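Local coordinates for protein peptidoglycan hydrolase FlgJ (Sphingomonas sp. A1, PDB 2ZYC) that probably hydrolyses peptidoglycan as a flagellum-specific muramidase, this C-terminal glycoside hydrolase family 73 domain being the enzyme part, so that the flagellar rod can be assembled in the periplasm, at residues G59-G64 against R85-D90. The protein carries 2 engineered substitutions. Sequence-based numbering, arbitrary orientation.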
loop_
_atom_site.group_PDB
_atom_site.type_symbol
_atom_site.label_atom_id
_atom_site.label_comp_id
_atom_site.label_asym_id
_atom_site.label_seq_id
_atom_site.Cartn_x
_atom_site.Cartn_y
_atom_site.Cartn_z
ATOM N N GLY A 59 6.775 15.339 3.611
ATOM C CA GLY A 59 6.938 16.345 4.664
ATOM C C GLY A 59 8.342 16.921 4.723
ATOM O O GLY A 59 9.119 16.797 3.773
ATOM N N SER A 60 8.667 17.547 5.852
ATOM C CA SER A 60 9.957 18.205 6.045
ATOM C C SER A 60 11.160 17.256 6.033
ATOM O O SER A 60 12.268 17.676 5.705
ATOM C CB SER A 60 9.946 18.997 7.356
ATOM O OG SER A 60 9.625 18.147 8.437
ATOM N N ASN A 61 10.944 15.991 6.391
ATOM C CA ASN A 61 12.028 15.000 6.411
ATOM C C ASN A 61 12.200 14.272 5.069
ATOM O O ASN A 61 12.978 13.320 4.973
ATOM C CB ASN A 61 11.808 13.987 7.544
ATOM C CG ASN A 61 10.623 13.071 7.278
ATOM O OD1 ASN A 61 9.804 13.357 6.415
ATOM N ND2 ASN A 61 10.521 11.977 8.027
ATOM N N TRP A 62 11.451 14.707 4.055
ATOM C CA TRP A 62 11.573 14.156 2.698
ATOM C C TRP A 62 12.321 15.113 1.771
ATOM O O TRP A 62 11.878 16.238 1.543
ATOM C CB TRP A 62 10.189 13.841 2.117
ATOM C CG TRP A 62 10.214 13.353 0.700
ATOM C CD1 TRP A 62 9.919 14.080 -0.421
ATOM C CD2 TRP A 62 10.533 12.032 0.249
ATOM N NE1 TRP A 62 10.050 13.298 -1.545
ATOM C CE2 TRP A 62 10.424 12.034 -1.165
ATOM C CE3 TRP A 62 10.916 10.848 0.899
ATOM C CZ2 TRP A 62 10.673 10.894 -1.937
ATOM C CZ3 TRP A 62 11.162 9.708 0.123
ATOM C CH2 TRP A 62 11.036 9.748 -1.279
ATOM N N THR A 63 13.440 14.640 1.232
ATOM C CA THR A 63 14.276 15.439 0.331
ATOM C C THR A 63 14.318 14.818 -1.067
ATOM O O THR A 63 15.079 15.264 -1.935
ATOM C CB THR A 63 15.712 15.573 0.868
ATOM O OG1 THR A 63 16.269 14.267 1.041
ATOM C CG2 THR A 63 15.722 16.324 2.209
ATOM N N GLY A 64 13.496 13.793 -1.281
ATOM C CA GLY A 64 13.383 13.162 -2.589
ATOM C C GLY A 64 12.532 13.969 -3.552
ATOM O O GLY A 64 12.202 15.136 -3.300
ATOM N N ARG A 85 1.466 17.928 -1.025
ATOM C CA ARG A 85 2.777 17.523 -1.509
ATOM C C ARG A 85 2.997 16.052 -1.193
ATOM O O ARG A 85 2.946 15.638 -0.028
ATOM C CB ARG A 85 3.881 18.389 -0.898
ATOM C CG ARG A 85 3.865 19.816 -1.445
ATOM C CD ARG A 85 4.737 20.755 -0.640
ATOM N NE ARG A 85 6.105 20.272 -0.507
ATOM C CZ ARG A 85 7.077 20.472 -1.389
ATOM N NH1 ARG A 85 6.848 21.158 -2.505
ATOM N NH2 ARG A 85 8.287 19.979 -1.148
ATOM N N PHE A 86 3.214 15.277 -2.251
ATOM C CA PHE A 86 3.391 13.833 -2.146
ATOM C C PHE A 86 4.787 13.403 -2.553
ATOM O O PHE A 86 5.424 14.024 -3.404
ATOM C CB PHE A 86 2.371 13.113 -3.035
ATOM C CG PHE A 86 0.962 13.247 -2.564
ATOM C CD1 PHE A 86 0.470 12.405 -1.565
ATOM C CD2 PHE A 86 0.121 14.214 -3.112
ATOM C CE1 PHE A 86 -0.854 12.523 -1.113
ATOM C CE2 PHE A 86 -1.193 14.344 -2.675
ATOM C CZ PHE A 86 -1.687 13.495 -1.668
ATOM N N ARG A 87 5.257 12.316 -1.952
ATOM C CA ARG A 87 6.519 11.716 -2.363
ATOM C C ARG A 87 6.388 11.147 -3.775
ATOM O O ARG A 87 5.306 10.722 -4.178
ATOM C CB ARG A 87 6.921 10.615 -1.384
ATOM C CG ARG A 87 7.004 11.109 0.057
ATOM C CD ARG A 87 7.532 10.026 0.997
ATOM N NE ARG A 87 7.509 10.482 2.389
ATOM C CZ ARG A 87 8.064 9.832 3.408
ATOM N NH1 ARG A 87 8.706 8.698 3.206
ATOM N NH2 ARG A 87 7.980 10.324 4.640
ATOM N N ALA A 88 7.483 11.175 -4.524
ATOM C CA ALA A 88 7.541 10.502 -5.826
ATOM C C ALA A 88 8.791 9.647 -5.915
ATOM O O ALA A 88 9.837 9.979 -5.331
ATOM C CB ALA A 88 7.487 11.513 -6.973
ATOM N N TYR A 89 8.681 8.546 -6.655
ATOM C CA TYR A 89 9.721 7.530 -6.686
ATOM C C TYR A 89 10.067 7.189 -8.133
ATOM O O TYR A 89 9.392 7.643 -9.051
ATOM C CB TYR A 89 9.238 6.270 -5.970
ATOM C CG TYR A 89 8.739 6.503 -4.561
ATOM C CD1 TYR A 89 9.637 6.657 -3.501
ATOM C CD2 TYR A 89 7.369 6.573 -4.293
ATOM C CE1 TYR A 89 9.176 6.858 -2.188
ATOM C CE2 TYR A 89 6.894 6.776 -2.995
ATOM C CZ TYR A 89 7.807 6.918 -1.951
ATOM O OH TYR A 89 7.327 7.116 -0.679
ATOM N N ASP A 90 11.107 6.375 -8.316
ATOM C CA ASP A 90 11.529 5.927 -9.646
ATOM C C ASP A 90 10.891 4.597 -10.061
ATOM O O ASP A 90 11.008 4.198 -11.223
ATOM C CB ASP A 90 13.054 5.793 -9.719
ATOM C CG ASP A 90 13.788 7.046 -9.269
ATOM O OD1 ASP A 90 13.364 8.172 -9.623
ATOM O OD2 ASP A 90 14.810 6.894 -8.569
HETATM O O HOH W 1 7.468 13.151 5.200
HETATM O O HOH W 2 9.095 17.527 1.149
#
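Trp-62 lies with one face of its indole along the side chain of Arg-87, where a type I beta turn, Gly-59 to Trp-62, meets strand 82-88 of the two-stranded antiparallel sheet in this glycoside hydrolase family 73 domain. The turn is closed by Trp-62 N bonding to Gly-59 O (3.1 Å). Arg-87 can be followed outward beneath the ring. Arg-87 CB sits 3.8 Å from Trp-62 CE2; Arg-87 CG lies over the middle of the indole; Arg-87 CD makes a CH-pi contact, 3.7 Å from the centroid of the six-membered ring of Trp-62. A chain extended from CG to NE, with chi3 -176°, carries Arg-87 NE on past Trp-62 CE3 and leaves the guanidinium plane tilted 16° from that of the indole. Arg-87 NE bonds to Lys-57 O, and NH1 forms a salt bridge with Asp-98 of helix 92-105, which also takes a hydrogen bond from Tyr-89 OH. Arg-87 NH2 gives its bond to a water, which donates in turn to Asn-61 OD1 and accepts from Gly-59 N. Gly-64 N lies above the other indole face, near its rim, while Trp-62 NE1 bonds to Lys-65 O at the start of the neighbouring strand. At the far end of the ring, Trp-62 CH2 touches Tyr-89 CE1 at 3.6 Å, the two aromatic planes inclined at 73°. An alanine in place of Trp-62 would probably leave the aliphatic part of Arg-87 without its flat cover, open a gap beside Tyr-89 and deprive Lys-65 O of the indole N-H. Near the ring plane, the Ala-88 carbonyl oxygen approaches the indole edge, with Ala-88 O 3.6 Å from Trp-62 CZ2.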